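Local coordinates for phenylalanine--tRNA ligase beta subunit (PDB 3IG2), which forms, as the core domain of the beta subunit, part of the magnesium-dependent enzyme that uses ATP to attach L-phenylalanine to tRNA(Phe), at residues B[74-79]-B[84-89]; B[25-30]-B[70-75]; B[33-38]-B[65-70]; B[40-45]-B[204-209]. One frame throughout, in Å; residues are numbered along the deposited sequence.

Contact 1 (B[74-79]-B[84-89]); sequences AHNANR and LKFFEF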
loop_
_atom_site.group_PDB
_atom_site.type_symbol
_atom_site.label_atom_id
_atom_site.label_comp_id
_atom_site.label_asym_id
_atom_site.label_seq_id
_atom_site.Cartn_x
_atom_site.Cartn_y
_atom_site.Cartn_z
ATOM N N ALA B 74 -24.425 -10.873 3.114
ATOM C CA ALA B 74 -25.056 -12.091 2.615
ATOM C C ALA B 74 -25.037 -12.201 1.077
ATOM O O ALA B 74 -24.636 -13.245 0.550
ATOM C CB ALA B 74 -26.478 -12.221 3.154
ATOM N N HIS B 75 -25.445 -11.142 0.364
ATOM C CA HIS B 75 -25.422 -11.127 -1.113
ATOM C C HIS B 75 -24.009 -11.004 -1.763
ATOM O O HIS B 75 -23.854 -11.255 -2.974
ATOM C CB HIS B 75 -26.399 -10.061 -1.673
ATOM N N ASN B 76 -22.997 -10.645 -0.971
ATOM C CA ASN B 76 -21.618 -10.482 -1.466
ATOM C C ASN B 76 -20.697 -11.642 -1.110
ATOM O O ASN B 76 -19.469 -11.486 -1.036
ATOM C CB ASN B 76 -20.991 -9.173 -0.970
ATOM C CG ASN B 76 -21.333 -7.988 -1.851
ATOM O OD1 ASN B 76 -22.372 -7.335 -1.679
ATOM N ND2 ASN B 76 -20.446 -7.691 -2.799
ATOM N N ALA B 77 -21.294 -12.809 -0.892
ATOM C CA ALA B 77 -20.518 -13.985 -0.590
ATOM C C ALA B 77 -19.572 -14.227 -1.775
ATOM O O ALA B 77 -19.918 -13.957 -2.937
ATOM C CB ALA B 77 -21.443 -15.178 -0.333
ATOM N N ASN B 78 -18.356 -14.667 -1.471
ATOM C CA ASN B 78 -17.359 -14.957 -2.495
ATOM C C ASN B 78 -16.550 -16.193 -2.111
ATOM O O ASN B 78 -16.680 -16.702 -0.989
ATOM C CB ASN B 78 -16.440 -13.752 -2.737
ATOM C CG ASN B 78 -15.755 -13.277 -1.470
ATOM O OD1 ASN B 78 -16.266 -12.403 -0.775
ATOM N ND2 ASN B 78 -14.607 -13.868 -1.151
ATOM N N ARG B 79 -15.737 -16.673 -3.050
ATOM C CA ARG B 79 -14.883 -17.833 -2.831
ATOM C C ARG B 79 -13.433 -17.391 -2.660
ATOM O O ARG B 79 -12.563 -18.185 -2.284
ATOM C CB ARG B 79 -15.001 -18.810 -4.003
ATOM C CG ARG B 79 -16.270 -19.644 -4.021
ATOM C CD ARG B 79 -16.080 -20.889 -4.873
ATOM N NE ARG B 79 -15.853 -20.563 -6.280
ATOM C CZ ARG B 79 -15.362 -21.400 -7.193
ATOM N NH1 ARG B 79 -15.017 -22.647 -6.880
ATOM N NH2 ARG B 79 -15.207 -20.983 -8.438
ATOM N N LEU B 84 -14.765 -8.511 3.493
ATOM C CA LEU B 84 -15.595 -7.456 2.951
ATOM C C LEU B 84 -15.513 -6.279 3.895
ATOM O O LEU B 84 -15.610 -6.460 5.103
ATOM C CB LEU B 84 -17.041 -7.902 2.865
ATOM C CG LEU B 84 -17.359 -9.071 1.953
ATOM C CD1 LEU B 84 -18.871 -9.235 1.967
ATOM C CD2 LEU B 84 -16.838 -8.843 0.512
ATOM N N LYS B 85 -15.331 -5.087 3.333
ATOM C CA LYS B 85 -15.363 -3.853 4.094
ATOM C C LYS B 85 -16.278 -2.857 3.433
ATOM O O LYS B 85 -15.973 -2.345 2.350
ATOM C CB LYS B 85 -13.968 -3.252 4.228
ATOM C CG LYS B 85 -13.000 -4.197 4.879
ATOM C CD LYS B 85 -11.815 -3.451 5.452
ATOM C CE LYS B 85 -10.733 -3.351 4.454
ATOM N NZ LYS B 85 -9.916 -4.569 4.550
ATOM N N PHE B 86 -17.395 -2.579 4.109
ATOM C CA PHE B 86 -18.435 -1.743 3.568
ATOM C C PHE B 86 -18.706 -0.526 4.446
ATOM O O PHE B 86 -18.527 -0.571 5.662
ATOM C CB PHE B 86 -19.746 -2.531 3.492
ATOM C CG PHE B 86 -19.742 -3.650 2.494
ATOM C CD1 PHE B 86 -19.049 -3.546 1.290
ATOM C CD2 PHE B 86 -20.474 -4.800 2.741
ATOM C CE1 PHE B 86 -19.075 -4.597 0.350
ATOM C CE2 PHE B 86 -20.518 -5.847 1.812
ATOM C CZ PHE B 86 -19.809 -5.747 0.620
ATOM N N PHE B 87 -19.156 0.555 3.822
ATOM C CA PHE B 87 -19.673 1.673 4.577
ATOM C C PHE B 87 -20.897 2.257 3.896
ATOM O O PHE B 87 -21.055 2.137 2.676
ATOM C CB PHE B 87 -18.599 2.746 4.851
ATOM C CG PHE B 87 -18.191 3.548 3.652
ATOM C CD1 PHE B 87 -18.799 4.764 3.377
ATOM C CD2 PHE B 87 -17.148 3.113 2.822
ATOM C CE1 PHE B 87 -18.418 5.522 2.275
ATOM C CE2 PHE B 87 -16.765 3.858 1.706
ATOM C CZ PHE B 87 -17.396 5.069 1.425
ATOM N N GLU B 88 -21.760 2.889 4.688
ATOM C CA GLU B 88 -22.951 3.490 4.139
ATOM C C GLU B 88 -23.280 4.733 4.922
ATOM O O GLU B 88 -23.250 4.707 6.139
ATOM C CB GLU B 88 -24.118 2.499 4.155
ATOM C CG GLU B 88 -25.454 3.128 3.719
ATOM C CD GLU B 88 -26.566 2.105 3.604
ATOM O OE1 GLU B 88 -26.364 0.965 4.106
ATOM O OE2 GLU B 88 -27.628 2.440 3.002
ATOM N N PHE B 89 -23.537 5.830 4.204
ATOM C CA PHE B 89 -24.186 6.996 4.785
ATOM C C PHE B 89 -25.682 6.924 4.499
ATOM O O PHE B 89 -26.090 6.674 3.363
ATOM C CB PHE B 89 -23.663 8.267 4.159
ATOM C CG PHE B 89 -22.279 8.620 4.567
ATOM C CD1 PHE B 89 -22.060 9.414 5.661
ATOM C CD2 PHE B 89 -21.196 8.189 3.821
ATOM C CE1 PHE B 89 -20.787 9.751 6.060
ATOM C CE2 PHE B 89 -19.892 8.526 4.195
ATOM C CZ PHE B 89 -19.690 9.318 5.334
#

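Contact 2 (B[25-30]-B[70-75]); sequences ILNNSL and LESIAH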
loop_
_atom_site.group_PDB
_atom_site.type_symbol
_atom_site.label_atom_id
_atom_site.label_comp_id
_atom_site.label_asym_id
_atom_site.label_seq_id
_atom_site.Cartn_x
_atom_site.Cartn_y
_atom_site.Cartn_z
ATOM N N ILE B 25 -21.715 1.233 0.114
ATOM C CA ILE B 25 -22.946 0.547 -0.263
ATOM C C ILE B 25 -24.155 1.433 -0.041
ATOM O O ILE B 25 -24.086 2.435 0.681
ATOM C CB ILE B 25 -23.152 -0.823 0.477
ATOM C CG1 ILE B 25 -23.248 -0.607 1.994
ATOM C CG2 ILE B 25 -22.045 -1.829 0.036
ATOM C CD1 ILE B 25 -23.619 -1.864 2.853
ATOM N N LEU B 26 -25.266 1.061 -0.674
ATOM C CA LEU B 26 -26.459 1.873 -0.560
ATOM C C LEU B 26 -27.617 0.923 -0.417
ATOM O O LEU B 26 -27.852 0.125 -1.301
ATOM C CB LEU B 26 -26.612 2.711 -1.822
ATOM C CG LEU B 26 -27.217 4.112 -1.733
ATOM C CD1 LEU B 26 -28.602 4.178 -1.050
ATOM C CD2 LEU B 26 -26.204 5.110 -1.102
ATOM N N ASN B 27 -28.319 0.990 0.705
ATOM C CA ASN B 27 -29.458 0.108 0.948
ATOM C C ASN B 27 -30.780 0.882 1.055
ATOM O O ASN B 27 -30.804 2.055 1.442
ATOM C CB ASN B 27 -29.217 -0.770 2.201
ATOM C CG ASN B 27 -28.080 -1.810 2.000
ATOM O OD1 ASN B 27 -27.054 -1.770 2.665
ATOM N ND2 ASN B 27 -28.274 -2.708 1.098
ATOM N N ASN B 28 -31.878 0.227 0.711
ATOM C CA ASN B 28 -33.177 0.846 0.768
ATOM C C ASN B 28 -33.513 1.257 2.185
ATOM O O ASN B 28 -33.193 0.573 3.135
ATOM C CB ASN B 28 -34.251 -0.140 0.337
ATOM C CG ASN B 28 -34.307 -0.346 -1.153
ATOM O OD1 ASN B 28 -33.911 0.509 -1.959
ATOM N ND2 ASN B 28 -34.839 -1.493 -1.538
ATOM N N SER B 29 -34.185 2.366 2.323
ATOM C CA SER B 29 -34.671 2.779 3.624
ATOM C C SER B 29 -35.954 2.057 4.019
ATOM O O SER B 29 -36.247 1.950 5.215
ATOM C CB SER B 29 -34.858 4.282 3.636
ATOM O OG SER B 29 -33.572 4.867 3.466
ATOM N N LEU B 30 -36.716 1.572 3.040
ATOM C CA LEU B 30 -37.919 0.773 3.322
ATOM C C LEU B 30 -37.437 -0.629 3.709
ATOM O O LEU B 30 -36.629 -1.228 2.991
ATOM C CB LEU B 30 -38.831 0.715 2.097
ATOM C CG LEU B 30 -40.124 -0.125 2.113
ATOM C CD1 LEU B 30 -41.063 0.251 3.270
ATOM C CD2 LEU B 30 -40.884 -0.041 0.781
ATOM N N LEU B 70 -26.107 -6.274 6.700
ATOM C CA LEU B 70 -26.035 -7.728 6.857
ATOM C C LEU B 70 -26.604 -8.414 5.625
ATOM O O LEU B 70 -26.055 -9.406 5.200
ATOM C CB LEU B 70 -26.743 -8.223 8.117
ATOM C CG LEU B 70 -26.174 -7.804 9.472
ATOM C CD1 LEU B 70 -27.039 -8.365 10.577
ATOM C CD2 LEU B 70 -24.712 -8.210 9.669
ATOM N N GLU B 71 -27.682 -7.879 5.059
ATOM C CA GLU B 71 -28.204 -8.348 3.768
ATOM C C GLU B 71 -27.147 -8.245 2.652
ATOM O O GLU B 71 -26.960 -9.192 1.883
ATOM C CB GLU B 71 -29.446 -7.571 3.354
ATOM C CG GLU B 71 -30.677 -7.788 4.215
ATOM C CD GLU B 71 -31.754 -6.724 3.957
ATOM O OE1 GLU B 71 -31.469 -5.771 3.210
ATOM O OE2 GLU B 71 -32.891 -6.842 4.465
ATOM N N SER B 72 -26.455 -7.101 2.597
ATOM C CA SER B 72 -25.402 -6.859 1.600
ATOM C C SER B 72 -24.258 -7.853 1.748
ATOM O O SER B 72 -23.741 -8.336 0.753
ATOM C CB SER B 72 -24.851 -5.429 1.707
ATOM O OG SER B 72 -25.838 -4.449 1.428
ATOM N N ILE B 73 -23.853 -8.144 2.984
ATOM C CA ILE B 73 -22.770 -9.110 3.240
ATOM C C ILE B 73 -23.202 -10.487 2.748
ATOM O O ILE B 73 -22.445 -11.162 2.034
ATOM C CB ILE B 73 -22.338 -9.155 4.731
ATOM C CG1 ILE B 73 -21.448 -7.949 5.076
ATOM C CG2 ILE B 73 -21.561 -10.434 5.014
ATOM C CD1 ILE B 73 -21.390 -7.631 6.556
ATOM N N ALA B 74 -24.425 -10.873 3.114
ATOM C CA ALA B 74 -25.056 -12.091 2.615
ATOM C C ALA B 74 -25.037 -12.201 1.077
ATOM O O ALA B 74 -24.636 -13.245 0.550
ATOM C CB ALA B 74 -26.478 -12.221 3.154
ATOM N N HIS B 75 -25.445 -11.142 0.364
ATOM C CA HIS B 75 -25.422 -11.127 -1.113
ATOM C C HIS B 75 -24.009 -11.004 -1.763
ATOM O O HIS B 75 -23.854 -11.255 -2.974
ATOM C CB HIS B 75 -26.399 -10.061 -1.673
#

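Contact 3 (B[33-38]-B[65-70]); sequences AAYYDG and LLFGGL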
loop_
_atom_site.group_PDB
_atom_site.type_symbol
_atom_site.label_atom_id
_atom_site.label_comp_id
_atom_site.label_asym_id
_atom_site.label_seq_id
_atom_site.Cartn_x
_atom_site.Cartn_y
_atom_site.Cartn_z
ATOM N N ALA B 33 -40.226 -4.803 9.364
ATOM C CA ALA B 33 -40.527 -4.572 10.776
ATOM C C ALA B 33 -40.112 -5.772 11.677
ATOM O O ALA B 33 -39.687 -5.586 12.819
ATOM C CB ALA B 33 -42.046 -4.249 10.953
ATOM N N ALA B 34 -40.202 -6.987 11.135
ATOM C CA ALA B 34 -39.938 -8.203 11.908
ATOM C C ALA B 34 -38.467 -8.324 12.302
ATOM O O ALA B 34 -38.144 -9.028 13.246
ATOM C CB ALA B 34 -40.415 -9.448 11.151
ATOM N N TYR B 35 -37.581 -7.611 11.603
ATOM C CA TYR B 35 -36.194 -7.552 12.007
ATOM C C TYR B 35 -36.072 -6.986 13.425
ATOM O O TYR B 35 -35.159 -7.317 14.148
ATOM C CB TYR B 35 -35.396 -6.651 11.077
ATOM C CG TYR B 35 -35.065 -7.166 9.686
ATOM C CD1 TYR B 35 -35.080 -8.532 9.379
ATOM C CD2 TYR B 35 -34.690 -6.261 8.688
ATOM C CE1 TYR B 35 -34.713 -8.977 8.108
ATOM C CE2 TYR B 35 -34.315 -6.687 7.416
ATOM C CZ TYR B 35 -34.332 -8.045 7.142
ATOM O OH TYR B 35 -33.987 -8.459 5.900
ATOM N N TYR B 36 -37.010 -6.132 13.814
ATOM C CA TYR B 36 -36.926 -5.436 15.089
ATOM C C TYR B 36 -37.615 -6.180 16.253
ATOM O O TYR B 36 -37.582 -5.723 17.393
ATOM C CB TYR B 36 -37.469 -4.007 14.912
ATOM C CG TYR B 36 -36.660 -3.204 13.910
ATOM C CD1 TYR B 36 -35.579 -2.407 14.329
ATOM C CD2 TYR B 36 -36.941 -3.263 12.534
ATOM C CE1 TYR B 36 -34.816 -1.683 13.411
ATOM C CE2 TYR B 36 -36.183 -2.539 11.618
ATOM C CZ TYR B 36 -35.120 -1.755 12.065
ATOM O OH TYR B 36 -34.380 -1.033 11.155
ATOM N N ASP B 37 -38.214 -7.330 15.964
ATOM C CA ASP B 37 -38.950 -8.102 16.970
ATOM C C ASP B 37 -38.137 -8.396 18.213
ATOM O O ASP B 37 -37.048 -8.965 18.139
ATOM C CB ASP B 37 -39.449 -9.411 16.366
ATOM C CG ASP B 37 -40.689 -9.221 15.516
ATOM O OD1 ASP B 37 -40.949 -10.068 14.620
ATOM O OD2 ASP B 37 -41.419 -8.229 15.760
ATOM N N GLY B 38 -38.669 -7.981 19.353
ATOM C CA GLY B 38 -38.050 -8.271 20.637
ATOM C C GLY B 38 -36.723 -7.579 20.893
ATOM O O GLY B 38 -36.045 -7.884 21.870
ATOM N N LEU B 65 -29.141 1.314 10.369
ATOM C CA LEU B 65 -28.463 0.818 9.168
ATOM C C LEU B 65 -28.068 -0.647 9.202
ATOM O O LEU B 65 -27.827 -1.269 8.149
ATOM C CB LEU B 65 -27.195 1.633 8.901
ATOM C CG LEU B 65 -27.406 3.135 8.596
ATOM C CD1 LEU B 65 -26.091 3.722 8.220
ATOM C CD2 LEU B 65 -28.404 3.304 7.489
ATOM N N LEU B 66 -27.953 -1.214 10.388
ATOM C CA LEU B 66 -27.299 -2.520 10.521
ATOM C C LEU B 66 -27.798 -3.563 9.527
ATOM O O LEU B 66 -26.994 -4.204 8.811
ATOM C CB LEU B 66 -27.526 -3.064 11.926
ATOM C CG LEU B 66 -27.097 -4.500 12.175
ATOM C CD1 LEU B 66 -25.589 -4.626 12.042
ATOM C CD2 LEU B 66 -27.535 -4.894 13.567
ATOM N N PHE B 67 -29.115 -3.769 9.512
ATOM C CA PHE B 67 -29.683 -4.920 8.805
ATOM C C PHE B 67 -29.447 -4.909 7.296
ATOM O O PHE B 67 -29.142 -5.947 6.705
ATOM C CB PHE B 67 -31.164 -5.071 9.124
ATOM C CG PHE B 67 -31.442 -5.205 10.595
ATOM C CD1 PHE B 67 -30.845 -6.209 11.340
ATOM C CD2 PHE B 67 -32.315 -4.337 11.232
ATOM C CE1 PHE B 67 -31.120 -6.341 12.694
ATOM C CE2 PHE B 67 -32.596 -4.466 12.585
ATOM C CZ PHE B 67 -32.002 -5.453 13.315
ATOM N N GLY B 68 -29.551 -3.736 6.682
ATOM C CA GLY B 68 -29.253 -3.639 5.278
ATOM C C GLY B 68 -27.837 -4.088 4.973
ATOM O O GLY B 68 -27.603 -4.751 3.974
ATOM N N GLY B 69 -26.892 -3.706 5.824
ATOM C CA GLY B 69 -25.502 -4.139 5.658
ATOM C C GLY B 69 -25.342 -5.654 5.803
ATOM O O GLY B 69 -24.530 -6.254 5.106
ATOM N N LEU B 70 -26.107 -6.274 6.700
ATOM C CA LEU B 70 -26.035 -7.728 6.857
ATOM C C LEU B 70 -26.604 -8.414 5.625
ATOM O O LEU B 70 -26.055 -9.406 5.200
ATOM C CB LEU B 70 -26.743 -8.223 8.117
ATOM C CG LEU B 70 -26.174 -7.804 9.472
ATOM C CD1 LEU B 70 -27.039 -8.365 10.577
ATOM C CD2 LEU B 70 -24.712 -8.210 9.669
#

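Contact 4 (B[40-45]-B[204-209]); sequences ESYPSK and YADLNW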
loop_
_atom_site.group_PDB
_atom_site.type_symbol
_atom_site.label_atom_id
_atom_site.label_comp_id
_atom_site.label_asym_id
_atom_site.label_seq_id
_atom_site.Cartn_x
_atom_site.Cartn_y
_atom_site.Cartn_z
ATOM N N GLU B 40 -34.221 -4.584 22.016
ATOM C CA GLU B 40 -34.220 -3.530 23.024
ATOM C C GLU B 40 -33.453 -2.314 22.525
ATOM O O GLU B 40 -33.766 -1.194 22.908
ATOM C CB GLU B 40 -33.628 -4.031 24.354
ATOM N N SER B 41 -32.459 -2.519 21.664
ATOM C CA SER B 41 -31.637 -1.398 21.225
ATOM C C SER B 41 -32.402 -0.514 20.238
ATOM O O SER B 41 -32.314 0.712 20.307
ATOM C CB SER B 41 -30.310 -1.891 20.643
ATOM O OG SER B 41 -30.542 -2.875 19.648
ATOM N N TYR B 42 -33.154 -1.140 19.335
ATOM C CA TYR B 42 -34.063 -0.420 18.412
ATOM C C TYR B 42 -35.434 -1.057 18.480
ATOM O O TYR B 42 -35.768 -1.874 17.626
ATOM C CB TYR B 42 -33.542 -0.413 16.954
ATOM C CG TYR B 42 -32.182 0.229 16.884
ATOM C CD1 TYR B 42 -32.041 1.616 16.777
ATOM C CD2 TYR B 42 -31.038 -0.553 16.984
ATOM C CE1 TYR B 42 -30.768 2.203 16.777
ATOM C CE2 TYR B 42 -29.793 0.004 16.977
ATOM C CZ TYR B 42 -29.656 1.372 16.875
ATOM O OH TYR B 42 -28.382 1.865 16.882
ATOM N N PRO B 43 -36.236 -0.670 19.491
ATOM C CA PRO B 43 -37.490 -1.376 19.749
ATOM C C PRO B 43 -38.500 -1.266 18.628
ATOM O O PRO B 43 -38.590 -0.256 17.920
ATOM C CB PRO B 43 -38.034 -0.699 21.005
ATOM C CG PRO B 43 -36.880 0.064 21.565
ATOM C CD PRO B 43 -36.032 0.438 20.440
ATOM N N SER B 44 -39.250 -2.338 18.473
ATOM C CA SER B 44 -40.318 -2.404 17.522
ATOM C C SER B 44 -41.317 -1.233 17.714
ATOM O O SER B 44 -41.820 -0.667 16.738
ATOM C CB SER B 44 -40.951 -3.789 17.649
ATOM O OG SER B 44 -42.302 -3.783 17.339
ATOM N N LYS B 45 -41.550 -0.827 18.960
ATOM C CA LYS B 45 -42.516 0.238 19.211
ATOM C C LYS B 45 -42.052 1.597 18.715
ATOM O O LYS B 45 -42.873 2.495 18.587
ATOM C CB LYS B 45 -42.908 0.316 20.686
ATOM C CG LYS B 45 -41.796 0.699 21.658
ATOM C CD LYS B 45 -42.380 0.875 23.096
ATOM C CE LYS B 45 -41.283 0.964 24.148
ATOM N NZ LYS B 45 -40.076 1.698 23.628
ATOM N N TYR B 204 -19.117 -4.167 13.362
ATOM C CA TYR B 204 -20.036 -3.152 12.890
ATOM C C TYR B 204 -19.886 -1.900 13.723
ATOM O O TYR B 204 -19.819 -1.976 14.956
ATOM C CB TYR B 204 -21.491 -3.676 12.993
ATOM C CG TYR B 204 -22.549 -2.632 12.791
ATOM C CD1 TYR B 204 -22.740 -2.041 11.540
ATOM C CD2 TYR B 204 -23.380 -2.241 13.840
ATOM C CE1 TYR B 204 -23.699 -1.091 11.350
ATOM C CE2 TYR B 204 -24.362 -1.288 13.656
ATOM C CZ TYR B 204 -24.510 -0.701 12.409
ATOM O OH TYR B 204 -25.499 0.241 12.202
ATOM N N ALA B 205 -19.867 -0.755 13.052
ATOM C CA ALA B 205 -19.839 0.552 13.739
ATOM C C ALA B 205 -20.996 1.416 13.265
ATOM O O ALA B 205 -21.322 1.427 12.068
ATOM C CB ALA B 205 -18.472 1.283 13.499
ATOM N N ASP B 206 -21.615 2.132 14.192
ATOM C CA ASP B 206 -22.662 3.090 13.839
ATOM C C ASP B 206 -22.208 4.423 14.406
ATOM O O ASP B 206 -22.115 4.592 15.612
ATOM C CB ASP B 206 -23.999 2.648 14.437
ATOM C CG ASP B 206 -25.132 3.677 14.271
ATOM O OD1 ASP B 206 -24.977 4.758 13.684
ATOM O OD2 ASP B 206 -26.234 3.400 14.754
ATOM N N LEU B 207 -21.905 5.372 13.537
ATOM C CA LEU B 207 -21.531 6.712 14.006
ATOM C C LEU B 207 -22.699 7.642 13.741
ATOM O O LEU B 207 -23.240 7.673 12.620
ATOM C CB LEU B 207 -20.296 7.232 13.290
ATOM C CG LEU B 207 -18.921 6.668 13.662
ATOM C CD1 LEU B 207 -18.839 5.151 13.461
ATOM C CD2 LEU B 207 -17.831 7.404 12.890
ATOM N N ASN B 208 -23.080 8.383 14.775
ATOM C CA ASN B 208 -24.151 9.366 14.707
ATOM C C ASN B 208 -23.597 10.660 14.132
ATOM O O ASN B 208 -23.192 11.573 14.852
ATOM C CB ASN B 208 -24.802 9.545 16.095
ATOM C CG ASN B 208 -25.174 8.201 16.736
ATOM O OD1 ASN B 208 -26.224 7.609 16.447
ATOM N ND2 ASN B 208 -24.299 7.704 17.601
ATOM N N TRP B 209 -23.582 10.707 12.800
ATOM C CA TRP B 209 -22.914 11.755 12.016
ATOM C C TRP B 209 -23.268 13.192 12.391
ATOM O O TRP B 209 -22.365 14.013 12.561
ATOM C CB TRP B 209 -23.163 11.534 10.514
ATOM C CG TRP B 209 -22.386 12.424 9.673
ATOM C CD1 TRP B 209 -22.790 13.623 9.139
ATOM C CD2 TRP B 209 -21.044 12.222 9.251
ATOM N NE1 TRP B 209 -21.775 14.169 8.427
ATOM C CE2 TRP B 209 -20.689 13.330 8.469
ATOM C CE3 TRP B 209 -20.102 11.198 9.456
ATOM C CZ2 TRP B 209 -19.417 13.462 7.895
ATOM C CZ3 TRP B 209 -18.861 11.320 8.898
ATOM C CH2 TRP B 209 -18.521 12.446 8.118
HETATM O O HOH W 1 -26.885 0.891 14.465
#

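Contact 1 (B[74-79]-B[84-89])
L84 and N76 make most of the contact: CD1 of L84 lies 3.6 Å from CB of N76. CD2 of L84 is 3.8 Å from OD1 of N78. The isobutyl group therefore sits against both asparagines, one on each branch. The chi1 of L84 is -63°, which sets CG opposite the carbonyl carbon and aims the fork at the segment 74-79. N78 and L84 run past each other in opposite directions.

This is the link from helix 66-75 to strand 85-95, the central-sheet strand next to 23-24. N76 is the first residue to leave helical geometry. The chain then turns back through a short loop, and L84 leads into the strand. The fold is the class II synthetase-like core of the beta subunit.

The aromatic part of the contact belongs to F86. CZ at the tip of its ring is 3.7 Å from CG of N76. N76 comes in at the ring edge, near the ring plane, and its amide plane is turned 66° from the ring. CB of L84 lies above one face of the same ring, offset toward the rim. Around the strand start, the backbone of L84 pairs with T120 and that of F86 with W118.

Contact 2 (B[25-30]-B[70-75])
The side chain of S72 leaves helix 66-75 toward the segment 25-30, where I25 and N27 point back at it. I25 and N27 both come up to the serine hydroxyl. I25 brings the end of its longer branch. Its CD1 is 3.7 Å from OG and 3.9 Å from CB of S72. With chi1 at 62°, CG1 stands between the backbone N and the carbonyl carbon, and the extended chi2 of 173° carries CD1 out to the serine.

N27 brings its amide up to the same oxygen. ND2 is modelled 3.0 Å from OG of S72, and OD1 is 3.2 Å from the same atom. The amide is probably turned over in the model, so the two positions may be exchanged.

The segment 25-30 connects strand 23-24, the outermost strand of the central sheet within this chain, to strand 30-31 of the small antiparallel sheet. It passes along helix 66-75 in the core domain of the beta subunit. OG of S72 has its firm hydrogen bond with the backbone O of G68, one turn earlier. N of N27 is bound by the carboxylate of E88, while I25 pairs through its backbone with F87 and packs on F86 and W118.

Contact 3 (B[33-38]-B[65-70])
F67 meets Y35 and Y36 in an aromatic cluster between helix 66-75 and the 3-10 turn 33-36 of the core domain. The F67 side chain leaves the helix toward that turn, and chi1 of -57°, with CG opposite the carbonyl carbon, carries the ring there. Its CB is the first atom to touch, 3.7 Å from CD2 of Y35. Next, CG is 3.9 Å from the same CD2. The Y35 and F67 side chains pass in opposite directions. Their rings are oblique, with planes at 42°.

Farther out, CB of Y35 lies over the face of the F67 ring, nearest CD2 and CE2. This CH-pi contact measures 4.0 Å from that CB to the F67 centroid. The edge of F67 also reaches Y36. CE2 is 3.7 Å from CE1 of Y36 and sits over one face of that ring, offset toward the rim. The rings are edge-to-face, with planes at 88°.

OH of Y36 is hydrogen-bonded to the backbone N of Q63. That of Y35 probably bonds the E71 carboxylate, though the modelled distance is doubtfully short. F196 and M192 pack on F67 as well. At the tip of F67, CZ comes 3.8 Å from the backbone O of Y35.

Contact 4 (B[40-45]-B[204-209])
OD2 of D206 accepts a hydrogen bond of 2.6 Å from a water that also joins Y42 and Y204. The water lies 2.7 Å from OH of Y204 and 3.0 Å from OH of Y42. Three side chains thus hold it, one from the loop and two from the strand. At Y204 it sits at the ring edge, in the ring plane.

Y42 and D206 reach for each other from opposite directions. OH of Y42 is 3.4 Å from OD2 of D206, the only direct approach between the segments, and the water bridges the same two atoms. The tyrosine ring and the carboxylate are turned 28° from each other. In D206 the chi1 of 173° sets CG opposite the backbone N and extends the carboxylate away from the strand. Its other oxygen, OD1, is hydrogen-bonded to ND1 of H114 on the adjacent strand 109-121, which helps fix the rotation of the carboxylate. The carboxylate is therefore tied to the sheet through one oxygen and to the loop, by way of the water, through the other.

I167 packs on Y42, and OG of S41 binds D166. Y204 and D206 are alternate residues on one side of strand 200-207. The arrangement is a water-bridged join between a loop and a middle strand of the antiparallel part of the sheet in the class II synthetase-like core.

Helix 66-75 carries one side of contacts 1, 2 and 3. Contact 3 uses its start and contact 1 its end, with contact 2 partly overlapping both. Contacts 1 and 2 have centres about 9 Å apart, and contact 2 is about 10 Å from contact 3. E71 and Y35 probably join those last two. Contact 4 lies about 10 Å from contact 3 and about 20 Å from contact 1, yet contacts 1 and 4 reach the same central sheet. Along the chain, contact 3 falls within the span of contact 2, and contact 1 within that of contact 4. Together they tie the helix and the 33-45 region to the sheet of the core domain.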